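Local coordinates for lasso peptide isopeptidase AtxE2 (Asticcacaulis excentricus, PDB 5TXC), which hydrolyses the isopeptide bond of the lasso peptides astexin-2 and astexin-3, converting these threaded substrates into linear peptides, at residues T57-S62 with T129-W134; L350-E355 with I362-S367; R398-E403 with L421-Q426. All blocks are in the same frame, centred on the assembly; numbering follows the deposited sequence.

Contact 1 of 3, residues T57-S62 with T129-W134; sequences TTPLLS and TIQPRW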
ATOM      1  N   THR A  57       7.944  -9.287  -2.017  1.00 28.04           N
ATOM      2  CA  THR A  57       8.773  -9.211  -3.217  1.00 30.04           C
ATOM      3  C   THR A  57       9.071  -7.786  -3.666  1.00 29.07           C
ATOM      4  O   THR A  57       9.656  -7.609  -4.735  1.00 28.81           O
ATOM      5  CB  THR A  57       8.129  -9.959  -4.391  1.00 30.50           C
ATOM      6  OG1 THR A  57       6.980  -9.240  -4.835  1.00 35.00           O
ATOM      7  CG2 THR A  57       7.723 -11.362  -4.002  1.00 24.73           C
ATOM      8  N   THR A  58       8.714  -6.772  -2.874  1.00 28.00           N
ATOM      9  CA  THR A  58       9.021  -5.391  -3.238  1.00 26.67           C
ATOM     10  C   THR A  58      10.528  -5.176  -3.234  1.00 27.05           C
ATOM     11  O   THR A  58      11.153  -5.287  -2.175  1.00 26.98           O
ATOM     12  CB  THR A  58       8.366  -4.414  -2.255  1.00 29.31           C
ATOM     13  OG1 THR A  58       6.963  -4.702  -2.144  1.00 29.04           O
ATOM     14  CG2 THR A  58       8.605  -2.937  -2.700  1.00 26.13           C
ATOM     15  N   PRO A  59      11.207  -4.839  -4.477  1.00 30.68           N
ATOM     16  CA  PRO A  59      12.681  -4.735  -4.571  1.00 27.70           C
ATOM     17  C   PRO A  59      13.211  -3.407  -4.049  1.00 24.38           C
ATOM     18  O   PRO A  59      13.715  -2.563  -4.793  1.00 28.46           O
ATOM     19  CB  PRO A  59      12.925  -4.914  -6.079  1.00 27.45           C
ATOM     20  CG  PRO A  59      11.663  -4.462  -6.738  1.00 24.90           C
ATOM     21  CD  PRO A  59      10.541  -4.502  -5.746  1.00 27.21           C
ATOM     22  N   LEU A  60      13.068  -3.195  -2.749  1.00 25.81           N
ATOM     23  CA  LEU A  60      13.366  -1.913  -2.137  1.00 23.52           C
ATOM     24  C   LEU A  60      14.820  -1.786  -1.725  1.00 26.15           C
ATOM     25  O   LEU A  60      15.228  -0.704  -1.287  1.00 22.42           O
ATOM     26  CB  LEU A  60      12.433  -1.637  -0.952  1.00 21.78           C
ATOM     27  CG  LEU A  60      12.061  -2.784  -0.022  1.00 28.12           C
ATOM     28  CD1 LEU A  60      13.283  -3.345   0.718  1.00 27.72           C
ATOM     29  CD2 LEU A  60      11.022  -2.280   0.954  1.00 22.90           C
ATOM     30  N   LEU A  61      15.590  -2.870  -1.776  1.00 22.24           N
ATOM     31  CA  LEU A  61      16.991  -2.806  -1.390  1.00 23.02           C
ATOM     32  C   LEU A  61      17.786  -3.599  -2.417  1.00 28.55           C
ATOM     33  O   LEU A  61      17.236  -4.443  -3.139  1.00 29.55           O
ATOM     34  CB  LEU A  61      17.231  -3.352   0.033  1.00 18.53           C
ATOM     35  CG  LEU A  61      16.930  -4.822   0.351  1.00 25.14           C
ATOM     36  CD1 LEU A  61      18.066  -5.762  -0.183  1.00 21.01           C
ATOM     37  CD2 LEU A  61      16.747  -5.012   1.836  1.00 19.62           C
ATOM     38  N   SER A  62      19.092  -3.331  -2.468  1.00 27.05           N
ATOM     39  CA  SER A  62      20.022  -4.080  -3.313  1.00 24.35           C
ATOM     40  C   SER A  62      21.319  -4.398  -2.578  1.00 28.47           C
ATOM     41  O   SER A  62      21.971  -3.498  -2.030  1.00 26.84           O
ATOM     42  CB  SER A  62      20.358  -3.303  -4.575  1.00 27.59           C
ATOM     43  OG  SER A  62      19.418  -3.558  -5.584  1.00 41.96           O
ATOM     44  N   THR A 129       8.972   2.561  -5.864  1.00 30.54           N
ATOM     45  CA  THR A 129      10.092   1.973  -5.143  1.00 24.06           C
ATOM     46  C   THR A 129      11.341   2.118  -5.994  1.00 24.51           C
ATOM     47  O   THR A 129      11.335   1.795  -7.182  1.00 27.07           O
ATOM     48  CB  THR A 129       9.830   0.504  -4.807  1.00 25.74           C
ATOM     49  OG1 THR A 129       8.763   0.420  -3.858  1.00 28.61           O
ATOM     50  CG2 THR A 129      11.056  -0.142  -4.191  1.00 24.50           C
ATOM     51  N   ILE A 130      12.392   2.661  -5.407  1.00 27.57           N
ATOM     52  CA  ILE A 130      13.634   2.932  -6.122  1.00 28.05           C
ATOM     53  C   ILE A 130      14.577   1.770  -5.864  1.00 26.10           C
ATOM     54  O   ILE A 130      15.038   1.589  -4.734  1.00 27.87           O
ATOM     55  CB  ILE A 130      14.268   4.250  -5.663  1.00 26.73           C
ATOM     56  CG1 ILE A 130      13.239   5.381  -5.776  1.00 26.50           C
ATOM     57  CG2 ILE A 130      15.585   4.496  -6.413  1.00 30.09           C
ATOM     58  CD1 ILE A 130      12.577   5.479  -7.130  1.00 23.95           C
ATOM     59  N   GLN A 131      14.881   0.983  -6.896  1.00 27.68           N
ATOM     60  CA  GLN A 131      15.783  -0.149  -6.723  1.00 26.98           C
ATOM     61  C   GLN A 131      17.162   0.249  -7.213  1.00 27.28           C
ATOM     62  O   GLN A 131      17.361   0.380  -8.427  1.00 33.96           O
ATOM     63  CB  GLN A 131      15.282  -1.388  -7.466  1.00 32.47           C
ATOM     64  CG  GLN A 131      14.093  -1.169  -8.389  1.00 34.03           C
ATOM     65  CD  GLN A 131      13.627  -2.455  -9.112  1.00 41.57           C
ATOM     66  OE1 GLN A 131      14.345  -3.476  -9.161  1.00 37.81           O
ATOM     67  NE2 GLN A 131      12.426  -2.390  -9.701  1.00 31.49           N
ATOM     68  N   PRO A 132      18.117   0.501  -6.330  1.00 27.89           N
ATOM     69  CA  PRO A 132      19.453   0.900  -6.783  1.00 27.60           C
ATOM     70  C   PRO A 132      20.155  -0.253  -7.483  1.00 33.05           C
ATOM     71  O   PRO A 132      20.041  -1.412  -7.075  1.00 32.28           O
ATOM     72  CB  PRO A 132      20.169   1.309  -5.494  1.00 26.73           C
ATOM     73  CG  PRO A 132      19.324   0.815  -4.366  1.00 28.39           C
ATOM     74  CD  PRO A 132      18.060   0.231  -4.886  1.00 27.40           C
ATOM     75  N   ARG A 133      20.845   0.062  -8.577  1.00 29.55           N
ATOM     76  CA  ARG A 133      21.570  -0.931  -9.359  1.00 29.50           C
ATOM     77  C   ARG A 133      23.069  -0.716  -9.206  1.00 33.75           C
ATOM     78  O   ARG A 133      23.600   0.331  -9.603  1.00 33.11           O
ATOM     79  CB  ARG A 133      21.131  -0.853 -10.811  1.00 28.58           C
ATOM     80  CG  ARG A 133      19.748  -0.302 -10.870  1.00 34.52           C
ATOM     81  CD  ARG A 133      18.797  -1.125 -11.684  1.00 34.55           C
ATOM     82  NE  ARG A 133      18.275  -2.286 -11.000  1.00 36.31           N
ATOM     83  CZ  ARG A 133      17.061  -2.785 -11.213  1.00 38.28           C
ATOM     84  NH1 ARG A 133      16.234  -2.217 -12.077  1.00 32.69           N
ATOM     85  NH2 ARG A 133      16.673  -3.854 -10.546  1.00 42.56           N
ATOM     86  N   TRP A 134      23.740  -1.700  -8.608  1.00 31.58           N
ATOM     87  CA  TRP A 134      25.190  -1.649  -8.436  1.00 30.17           C
ATOM     88  C   TRP A 134      25.909  -1.885  -9.757  1.00 30.33           C
ATOM     89  O   TRP A 134      25.534  -2.757 -10.539  1.00 30.90           O
ATOM     90  CB  TRP A 134      25.637  -2.699  -7.417  1.00 24.88           C
ATOM     91  CG  TRP A 134      25.189  -2.433  -6.024  1.00 28.43           C
ATOM     92  CD1 TRP A 134      23.999  -2.788  -5.461  1.00 27.83           C
ATOM     93  CD2 TRP A 134      25.931  -1.757  -4.999  1.00 31.69           C
ATOM     94  NE1 TRP A 134      23.954  -2.379  -4.151  1.00 29.21           N
ATOM     95  CE2 TRP A 134      25.128  -1.744  -3.843  1.00 30.87           C
ATOM     96  CE3 TRP A 134      27.194  -1.150  -4.951  1.00 33.16           C
ATOM     97  CZ2 TRP A 134      25.546  -1.150  -2.648  1.00 31.87           C
ATOM     98  CZ3 TRP A 134      27.616  -0.577  -3.752  1.00 29.30           C
ATOM     99  CH2 TRP A 134      26.790  -0.578  -2.622  1.00 30.00           C
TER
HETATM  100  O   HOH W   1      14.653   1.824  -1.963  1.00 17.58           O

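Contact 2 of 3, residues L350-E355 with I362-S367; sequences LLQGCE and ICAQES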
ATOM      1  N   LEU A 350       5.895  -7.849   8.682  1.00 27.49           N
ATOM      2  CA  LEU A 350       6.233  -8.121   7.304  1.00 27.65           C
ATOM      3  C   LEU A 350       7.737  -8.156   7.200  1.00 28.65           C
ATOM      4  O   LEU A 350       8.435  -7.510   7.983  1.00 31.00           O
ATOM      5  CB  LEU A 350       5.702  -7.062   6.320  1.00 30.87           C
ATOM      6  CG  LEU A 350       4.381  -7.260   5.573  1.00 39.72           C
ATOM      7  CD1 LEU A 350       4.073  -6.056   4.660  1.00 35.93           C
ATOM      8  CD2 LEU A 350       4.378  -8.544   4.773  1.00 36.19           C
ATOM      9  N   LEU A 351       8.222  -8.955   6.256  1.00 29.59           N
ATOM     10  CA  LEU A 351       9.595  -8.903   5.776  1.00 25.58           C
ATOM     11  C   LEU A 351       9.544  -8.511   4.312  1.00 28.93           C
ATOM     12  O   LEU A 351       8.745  -9.075   3.562  1.00 35.20           O
ATOM     13  CB  LEU A 351      10.287 -10.246   5.918  1.00 24.47           C
ATOM     14  CG  LEU A 351      10.721 -10.736   7.288  1.00 34.40           C
ATOM     15  CD1 LEU A 351      11.384 -12.070   7.088  1.00 31.85           C
ATOM     16  CD2 LEU A 351      11.668  -9.764   7.970  1.00 28.98           C
ATOM     17  N   GLN A 352      10.345  -7.533   3.898  1.00 26.34           N
ATOM     18  CA  GLN A 352      10.251  -7.061   2.519  1.00 28.05           C
ATOM     19  C   GLN A 352      11.600  -7.048   1.800  1.00 27.69           C
ATOM     20  O   GLN A 352      12.623  -6.669   2.373  1.00 29.26           O
ATOM     21  CB  GLN A 352       9.622  -5.678   2.496  1.00 29.15           C
ATOM     22  CG  GLN A 352       8.194  -5.688   3.038  1.00 33.15           C
ATOM     23  CD  GLN A 352       7.955  -4.593   4.065  1.00 30.29           C
ATOM     24  OE1 GLN A 352       8.876  -4.192   4.768  1.00 28.83           O
ATOM     25  NE2 GLN A 352       6.716  -4.118   4.162  1.00 25.04           N
ATOM     26  N   GLY A 353      11.590  -7.446   0.529  1.00 31.61           N
ATOM     27  CA  GLY A 353      12.748  -7.311  -0.349  1.00 27.95           C
ATOM     28  C   GLY A 353      13.991  -8.081   0.037  1.00 28.20           C
ATOM     29  O   GLY A 353      15.078  -7.722  -0.400  1.00 30.13           O
ATOM     30  N   CYS A 354      13.861  -9.142   0.821  1.00 27.75           N
ATOM     31  CA  CYS A 354      14.999  -9.922   1.295  1.00 31.46           C
ATOM     32  C   CYS A 354      15.925 -10.392   0.173  1.00 32.44           C
ATOM     33  O   CYS A 354      15.478 -10.875  -0.874  1.00 34.08           O
ATOM     34  CB  CYS A 354      14.472 -11.134   2.055  1.00 33.07           C
ATOM     35  SG  CYS A 354      13.481 -10.682   3.500  1.00 31.49           S
ATOM     36  N   GLU A 355      17.230 -10.269   0.412  1.00 24.87           N
ATOM     37  CA  GLU A 355      18.243 -10.832  -0.476  1.00 31.50           C
ATOM     38  C   GLU A 355      19.285 -11.568   0.362  1.00 28.73           C
ATOM     39  O   GLU A 355      19.588 -11.173   1.497  1.00 29.04           O
ATOM     40  CB  GLU A 355      18.908  -9.750  -1.341  1.00 26.94           C
ATOM     41  CG  GLU A 355      17.966  -9.084  -2.357  1.00 29.12           C
ATOM     42  CD  GLU A 355      18.685  -8.067  -3.246  1.00 33.96           C
ATOM     43  OE1 GLU A 355      19.761  -7.597  -2.831  1.00 32.97           O
ATOM     44  OE2 GLU A 355      18.184  -7.717  -4.343  1.00 30.01           O
ATOM     45  N   ILE A 362      19.252 -10.337   4.196  1.00 33.06           N
ATOM     46  CA  ILE A 362      19.119  -8.913   4.510  1.00 31.02           C
ATOM     47  C   ILE A 362      17.740  -8.451   4.059  1.00 30.10           C
ATOM     48  O   ILE A 362      17.398  -8.552   2.879  1.00 28.06           O
ATOM     49  CB  ILE A 362      20.229  -8.076   3.860  1.00 28.43           C
ATOM     50  CG1 ILE A 362      21.595  -8.458   4.455  1.00 32.17           C
ATOM     51  CG2 ILE A 362      19.970  -6.596   4.074  1.00 29.94           C
ATOM     52  CD1 ILE A 362      22.403  -9.354   3.609  1.00 33.47           C
ATOM     53  N   CYS A 363      16.936  -7.958   4.998  1.00 33.92           N
ATOM     54  CA  CYS A 363      15.530  -7.664   4.740  1.00 31.62           C
ATOM     55  C   CYS A 363      15.158  -6.286   5.260  1.00 27.10           C
ATOM     56  O   CYS A 363      15.715  -5.814   6.249  1.00 27.14           O
ATOM     57  CB  CYS A 363      14.606  -8.664   5.450  1.00 29.27           C
ATOM     58  SG  CYS A 363      14.851 -10.391   5.025  1.00 33.31           S
ATOM     59  N   ALA A 364      14.159  -5.681   4.633  1.00 25.00           N
ATOM     60  CA  ALA A 364      13.364  -4.685   5.332  1.00 28.84           C
ATOM     61  C   ALA A 364      12.347  -5.405   6.214  1.00 24.61           C
ATOM     62  O   ALA A 364      11.790  -6.436   5.824  1.00 28.04           O
ATOM     63  CB  ALA A 364      12.668  -3.735   4.350  1.00 29.07           C
ATOM     64  N   GLN A 365      12.144  -4.886   7.422  1.00 21.34           N
ATOM     65  CA  GLN A 365      11.250  -5.513   8.388  1.00 25.63           C
ATOM     66  C   GLN A 365      10.423  -4.447   9.101  1.00 24.33           C
ATOM     67  O   GLN A 365      10.888  -3.337   9.387  1.00 25.97           O
ATOM     68  CB  GLN A 365      12.023  -6.383   9.398  1.00 22.67           C
ATOM     69  CG  GLN A 365      11.176  -7.116  10.411  1.00 21.05           C
ATOM     70  CD  GLN A 365      11.003  -6.344  11.704  1.00 23.25           C
ATOM     71  OE1 GLN A 365      11.787  -5.453  12.025  1.00 25.98           O
ATOM     72  NE2 GLN A 365       9.963  -6.674  12.450  1.00 25.04           N
ATOM     73  N   GLU A 366       9.201  -4.830   9.430  1.00 24.66           N
ATOM     74  CA  GLU A 366       8.168  -3.912   9.874  1.00 26.89           C
ATOM     75  C   GLU A 366       7.279  -4.661  10.847  1.00 28.98           C
ATOM     76  O   GLU A 366       7.031  -5.858  10.661  1.00 28.47           O
ATOM     77  CB  GLU A 366       7.378  -3.443   8.654  1.00 29.83           C
ATOM     78  CG  GLU A 366       6.403  -2.384   8.836  1.00 30.46           C
ATOM     79  CD  GLU A 366       5.679  -2.105   7.528  1.00 31.91           C
ATOM     80  OE1 GLU A 366       6.226  -2.467   6.452  1.00 32.61           O
ATOM     81  OE2 GLU A 366       4.560  -1.549   7.579  1.00 32.54           O
ATOM     82  N   SER A 367       6.794  -3.958  11.869  1.00 25.73           N
ATOM     83  CA  SER A 367       6.039  -4.606  12.927  1.00 22.94           C
ATOM     84  C   SER A 367       5.181  -3.544  13.617  1.00 28.05           C
ATOM     85  O   SER A 367       5.406  -2.351  13.419  1.00 24.24           O
ATOM     86  CB  SER A 367       7.009  -5.304  13.869  1.00 22.40           C
ATOM     87  OG  SER A 367       6.344  -5.888  14.934  1.00 31.05           O
TER

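Contact 3 of 3, residues R398-E403 with L421-Q426; sequences RLPKVE and LPPDYQ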
ATOM      1  N   ARG A 398       6.445   7.251  24.776  1.00 39.38           N
ATOM      2  CA  ARG A 398       5.431   6.543  25.529  1.00 42.05           C
ATOM      3  C   ARG A 398       4.512   5.843  24.549  1.00 43.52           C
ATOM      4  O   ARG A 398       3.659   6.488  23.926  1.00 44.72           O
ATOM      5  CB  ARG A 398       4.663   7.514  26.400  1.00 46.09           C
ATOM      6  CG  ARG A 398       3.722   6.794  27.232  1.00 54.21           C
ATOM      7  CD  ARG A 398       3.228   7.684  28.335  1.00 69.92           C
ATOM      8  NE  ARG A 398       2.508   6.870  29.305  1.00 71.80           N
ATOM      9  CZ  ARG A 398       1.888   7.334  30.382  1.00 72.12           C
ATOM     10  NH1 ARG A 398       1.916   8.653  30.582  1.00 79.88           N
ATOM     11  NH2 ARG A 398       1.271   6.525  31.231  1.00 69.15           N
ATOM     12  N   LEU A 399       4.634   4.508  24.464  1.00 42.67           N
ATOM     13  CA  LEU A 399       3.887   3.957  23.351  1.00 38.56           C
ATOM     14  C   LEU A 399       2.556   3.418  23.811  1.00 33.80           C
ATOM     15  O   LEU A 399       2.436   2.874  24.908  1.00 30.13           O
ATOM     16  CB  LEU A 399       4.648   2.833  22.665  1.00 37.54           C
ATOM     17  CG  LEU A 399       5.922   3.217  21.945  1.00 38.21           C
ATOM     18  CD1 LEU A 399       6.617   1.934  21.575  1.00 34.59           C
ATOM     19  CD2 LEU A 399       5.568   4.029  20.716  1.00 36.43           C
ATOM     20  N   PRO A 400       1.574   3.524  22.928  1.00 32.63           N
ATOM     21  CA  PRO A 400       0.304   2.830  23.159  1.00 32.80           C
ATOM     22  C   PRO A 400       0.564   1.351  23.380  1.00 33.06           C
ATOM     23  O   PRO A 400       1.617   0.848  23.000  1.00 29.82           O
ATOM     24  CB  PRO A 400      -0.473   3.072  21.856  1.00 26.49           C
ATOM     25  CG  PRO A 400       0.092   4.385  21.339  1.00 35.16           C
ATOM     26  CD  PRO A 400       1.560   4.366  21.722  1.00 31.11           C
ATOM     27  N   LYS A 401      -0.379   0.654  23.998  1.00 33.47           N
ATOM     28  CA  LYS A 401      -0.260  -0.771  24.226  1.00 31.95           C
ATOM     29  C   LYS A 401      -1.001  -1.484  23.096  1.00 30.63           C
ATOM     30  O   LYS A 401      -2.086  -1.051  22.697  1.00 33.71           O
ATOM     31  CB  LYS A 401      -0.822  -1.096  25.615  1.00 34.78           C
ATOM     32  CG  LYS A 401      -0.384  -2.388  26.246  1.00 41.08           C
ATOM     33  CD  LYS A 401      -1.455  -2.937  27.178  1.00 42.32           C
ATOM     34  CE  LYS A 401      -1.313  -4.424  27.292  1.00 50.80           C
ATOM     35  NZ  LYS A 401      -0.002  -4.721  27.962  1.00 60.13           N
ATOM     36  N   VAL A 402      -0.391  -2.525  22.533  1.00 29.91           N
ATOM     37  CA  VAL A 402      -0.931  -3.234  21.373  1.00 26.42           C
ATOM     38  C   VAL A 402      -1.239  -4.680  21.743  1.00 29.80           C
ATOM     39  O   VAL A 402      -0.465  -5.321  22.461  1.00 35.66           O
ATOM     40  CB  VAL A 402       0.037  -3.185  20.175  1.00 28.27           C
ATOM     41  CG1 VAL A 402      -0.560  -3.923  18.974  1.00 23.84           C
ATOM     42  CG2 VAL A 402       0.354  -1.743  19.832  1.00 25.57           C
ATOM     43  N   GLU A 403      -2.385  -5.180  21.274  1.00 28.79           N
ATOM     44  CA  GLU A 403      -2.839  -6.542  21.531  1.00 26.71           C
ATOM     45  C   GLU A 403      -3.538  -7.098  20.293  1.00 29.48           C
ATOM     46  O   GLU A 403      -4.421  -6.445  19.732  1.00 29.38           O
ATOM     47  CB  GLU A 403      -3.776  -6.529  22.731  1.00 33.19           C
ATOM     48  CG  GLU A 403      -4.161  -7.828  23.368  1.00 32.70           C
ATOM     49  CD  GLU A 403      -5.154  -7.551  24.495  1.00 50.79           C
ATOM     50  OE1 GLU A 403      -5.038  -6.481  25.166  1.00 43.56           O
ATOM     51  OE2 GLU A 403      -6.098  -8.357  24.665  1.00 52.10           O
ATOM     52  N   LEU A 421      -4.360   0.589  22.594  1.00 24.77           N
ATOM     53  CA  LEU A 421      -4.919   1.268  23.746  1.00 27.67           C
ATOM     54  C   LEU A 421      -4.032   2.431  24.176  1.00 26.17           C
ATOM     55  O   LEU A 421      -2.804   2.357  24.042  1.00 29.91           O
ATOM     56  CB  LEU A 421      -5.117   0.317  24.933  1.00 23.59           C
ATOM     57  CG  LEU A 421      -6.217  -0.753  24.868  1.00 28.76           C
ATOM     58  CD1 LEU A 421      -6.129  -1.645  26.085  1.00 27.44           C
ATOM     59  CD2 LEU A 421      -7.624  -0.196  24.744  1.00 22.99           C
ATOM     60  N   PRO A 422      -4.628   3.497  24.715  1.00 23.80           N
ATOM     61  CA  PRO A 422      -3.832   4.660  25.139  1.00 26.47           C
ATOM     62  C   PRO A 422      -2.750   4.262  26.116  1.00 27.01           C
ATOM     63  O   PRO A 422      -2.933   3.347  26.939  1.00 28.09           O
ATOM     64  CB  PRO A 422      -4.868   5.574  25.815  1.00 23.60           C
ATOM     65  CG  PRO A 422      -6.167   5.164  25.285  1.00 24.96           C
ATOM     66  CD  PRO A 422      -6.066   3.682  24.963  1.00 25.78           C
ATOM     67  N   PRO A 423      -1.613   4.959  26.099  1.00 31.33           N
ATOM     68  CA  PRO A 423      -0.499   4.599  26.997  1.00 32.28           C
ATOM     69  C   PRO A 423      -0.834   4.384  28.468  1.00 33.70           C
ATOM     70  O   PRO A 423      -0.435   3.365  29.040  1.00 40.39           O
ATOM     71  CB  PRO A 423       0.465   5.761  26.790  1.00 39.83           C
ATOM     72  CG  PRO A 423       0.208   6.199  25.346  1.00 34.58           C
ATOM     73  CD  PRO A 423      -1.262   6.037  25.154  1.00 27.69           C
ATOM     74  N   ASP A 424      -1.533   5.298  29.108  1.00 34.93           N
ATOM     75  CA  ASP A 424      -1.761   5.160  30.552  1.00 47.54           C
ATOM     76  C   ASP A 424      -3.103   4.470  30.817  1.00 40.17           C
ATOM     77  O   ASP A 424      -3.862   4.843  31.717  1.00 41.85           O
ATOM     78  CB  ASP A 424      -1.728   6.566  31.186  1.00 51.41           C
ATOM     79  CG  ASP A 424      -1.398   6.559  32.691  1.00 55.74           C
ATOM     80  OD1 ASP A 424      -0.292   6.050  33.006  1.00 60.15           O
ATOM     81  OD2 ASP A 424      -2.195   7.042  33.550  1.00 52.18           O
ATOM     82  N   TYR A 425      -3.416   3.403  30.104  1.00 37.17           N
ATOM     83  CA  TYR A 425      -4.785   2.929  30.147  1.00 30.26           C
ATOM     84  C   TYR A 425      -4.998   1.992  31.320  1.00 32.53           C
ATOM     85  O   TYR A 425      -4.190   1.094  31.578  1.00 34.96           O
ATOM     86  CB  TYR A 425      -5.152   2.226  28.854  1.00 32.15           C
ATOM     87  CG  TYR A 425      -6.525   1.657  28.910  1.00 28.39           C
ATOM     88  CD1 TYR A 425      -7.649   2.474  28.944  1.00 28.95           C
ATOM     89  CD2 TYR A 425      -6.698   0.296  29.013  1.00 29.53           C
ATOM     90  CE1 TYR A 425      -8.930   1.928  29.016  1.00 33.67           C
ATOM     91  CE2 TYR A 425      -7.954  -0.263  29.077  1.00 30.25           C
ATOM     92  CZ  TYR A 425      -9.071   0.548  29.082  1.00 33.17           C
ATOM     93  OH  TYR A 425     -10.313  -0.035  29.164  1.00 32.54           O
ATOM     94  N   GLN A 426      -6.114   2.194  32.006  1.00 29.57           N
ATOM     95  CA  GLN A 426      -6.534   1.357  33.117  1.00 27.86           C
ATOM     96  C   GLN A 426      -7.794   0.606  32.721  1.00 30.07           C
ATOM     97  O   GLN A 426      -8.819   1.231  32.432  1.00 31.61           O
ATOM     98  CB  GLN A 426      -6.783   2.198  34.362  1.00 21.68           C
ATOM     99  CG  GLN A 426      -7.242   1.380  35.528  1.00 25.01           C
ATOM    100  CD  GLN A 426      -7.563   2.254  36.731  1.00 32.28           C
ATOM    101  OE1 GLN A 426      -8.681   2.774  36.863  1.00 28.03           O
ATOM    102  NE2 GLN A 426      -6.568   2.446  37.601  1.00 24.92           N
TER

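Contact 1 of 3, residues T57-S62 with T129-W134
The indole N-H of Trp134 reaches the carbonyl oxygen of Ser62 from above the carbonyl plane rather than at a lone pair: Trp134 NE1 and Ser62 O lie 3.1 Å apart, and the donor stands 73° out of that plane. Seen from the indole the bond is orderly, since the oxygen sits at the ring edge, close to the ring plane. Trp134 CG is anti to its carbonyl carbon (chi1 -68°), which swings NE1 back toward Ser62. The serine side chain makes a second link: Ser62 OG donates to Pro132 O at 2.7 Å, nearly in line with the C=O bond. Ser62 is thus gripped through both its hydroxyl and its main chain. The two segments run roughly the same way, only 23° apart, yet share no direct backbone hydrogen bond. They belong to different sheets, strand 61-63 pairing with 69-78 and strand 133-134 with 140-147, consistent with neighbouring blades of the N-terminal beta-propeller of this peptidase family. A water bridges the seam instead, donating to Leu60 O at 2.7 Å and to Ile130 O at 2.8 Å, so one water joins the two carbonyl oxygens. Farther along, Thr129 CG2 presses on Leu60 CA at 3.6 Å, while Thr129 OG1 accepts a hydrogen bond from Thr51 N. Pro59, centre of an inverse gamma turn, lays its ring obliquely across the amide of Gln131, with Pro59 CG 3.7 Å from Gln131 CD. Pro59 O meets Gln131 CB at 3.3 Å.

Contact 2 of 3, residues L350-E355 with I362-S367
Gln352 and Glu366 are joined on the face of the sheet that also carries Leu350 and Ala364, and the glutamine can be followed outward to the bond. Gln352 CB rests 4.1 Å from Ala364 CB, close to Ala364 O as well. CG is anti to the carbonyl carbon (chi1 -62°), and a bend at chi2 (131°) turns the amide diagonally across the strand pair toward Glu366. Gln352 CD comes within 3.6 Å of Glu366 OE1, and Gln352 OE1 lies 3.8 Å from Ala364 CB. At the tip Gln352 NE2 donates to Glu366 OE1 at 2.9 Å; the acceptor lies near the amide plane, though amide and carboxylate are turned 41° against each other. NE2 also donates to Ala54 O. A leucine in place of Gln352 would probably leave Ala54 O and Glu366 OE1 without this shared donor. Arg372 NE forms a salt bridge with Glu366 OE1. Glu366 OE2 accepts from Phe443 N, and the side chain of Glu366 is about 4 Å from that of Tyr438, which stabilises the alkoxide intermediate. Within the sheet, paired backbone bonds join Leu350 to Glu366, Gln352 to Ala364 and Glu355 to Ile362. On the other face Leu351 CD2 packs obliquely on Gln365 CG at 3.6 Å. Gly353, at positive phi, marks a beta bulge where the register slips by one, and next to it the Cys354 SG to Cys363 SG disulfide (2.1 Å) ties the strands covalently. This is a disulfide-braced beta hairpin, formed by the first two strands of a four-stranded antiparallel sheet, as in the blades of a beta-propeller.

Contact 3 of 3, residues R398-E403 with L421-Q426
Leu421 pairs with Lys401 at one margin of the mixed eight-stranded sheet, whose strand order is that of the alpha/beta-hydrolase fold. Strand 401-408 is its outermost strand here and 414-421 lies antiparallel beside it. Leu421 N donates to Lys401 O at 2.8 Å, and Leu421 O takes back the N-H of Lys401, with Lys401 N at 3.0 Å, so the two residues close one hydrogen-bonded ring just as strand 414-421 ends. The same Leu421 O lies 3.3 Å from Pro400 CB. The leucine side chain continues inward to Leu431 and Val515. Pro422 turns away from the 398-403 segment, its ring against Leu431, and opens a type I beta turn that runs to Tyr425. The ladder between these segments stops at Leu421, consistent with Pro423 having no N-H to offer. Pro423, next in the turn, comes back to the partner segment as the main apolar wedge. Pro423 CG lies 3.9 Å from Pro400 N. Arg398 CG touches Pro423 CB at 3.4 Å. The arginine's aliphatic chain is extended from CG to NE, with CG anti to the backbone N (chi1 -175°), which carries the guanidinium past the proline to Asp424. There a salt bridge forms at exposed Asp424, third residue of the turn. The modelled 2.4 Å between Arg398 NH2 and Asp424 OD1 is doubtfully short; OD1 meets the guanidinium at its edge, and the carboxylate plane is rotated 76° from that of the guanidinium.

Contact 2 is almost wholly buried, contact 1 partly so, and the centre of contact 3 lies farthest out, about 26 Å from the centre of the chain. Contacts 1 and 2 share a border: Leu60 CD1 packs on Ala364 CB at 3.7 Å, and Leu61 lies against Gly353. Contact 2 holds neighbouring strands of one sheet through a regular ladder and a covalent bond, whereas contact 1 joins two different sheets by side-chain bonds and a water. Contact 3 belongs to the hydrolase sheet, its nearest atoms about 8 Å from contact 2; there a single bridged residue pair gives way to proline packing and a surface ion pair, remote from the annotated sites.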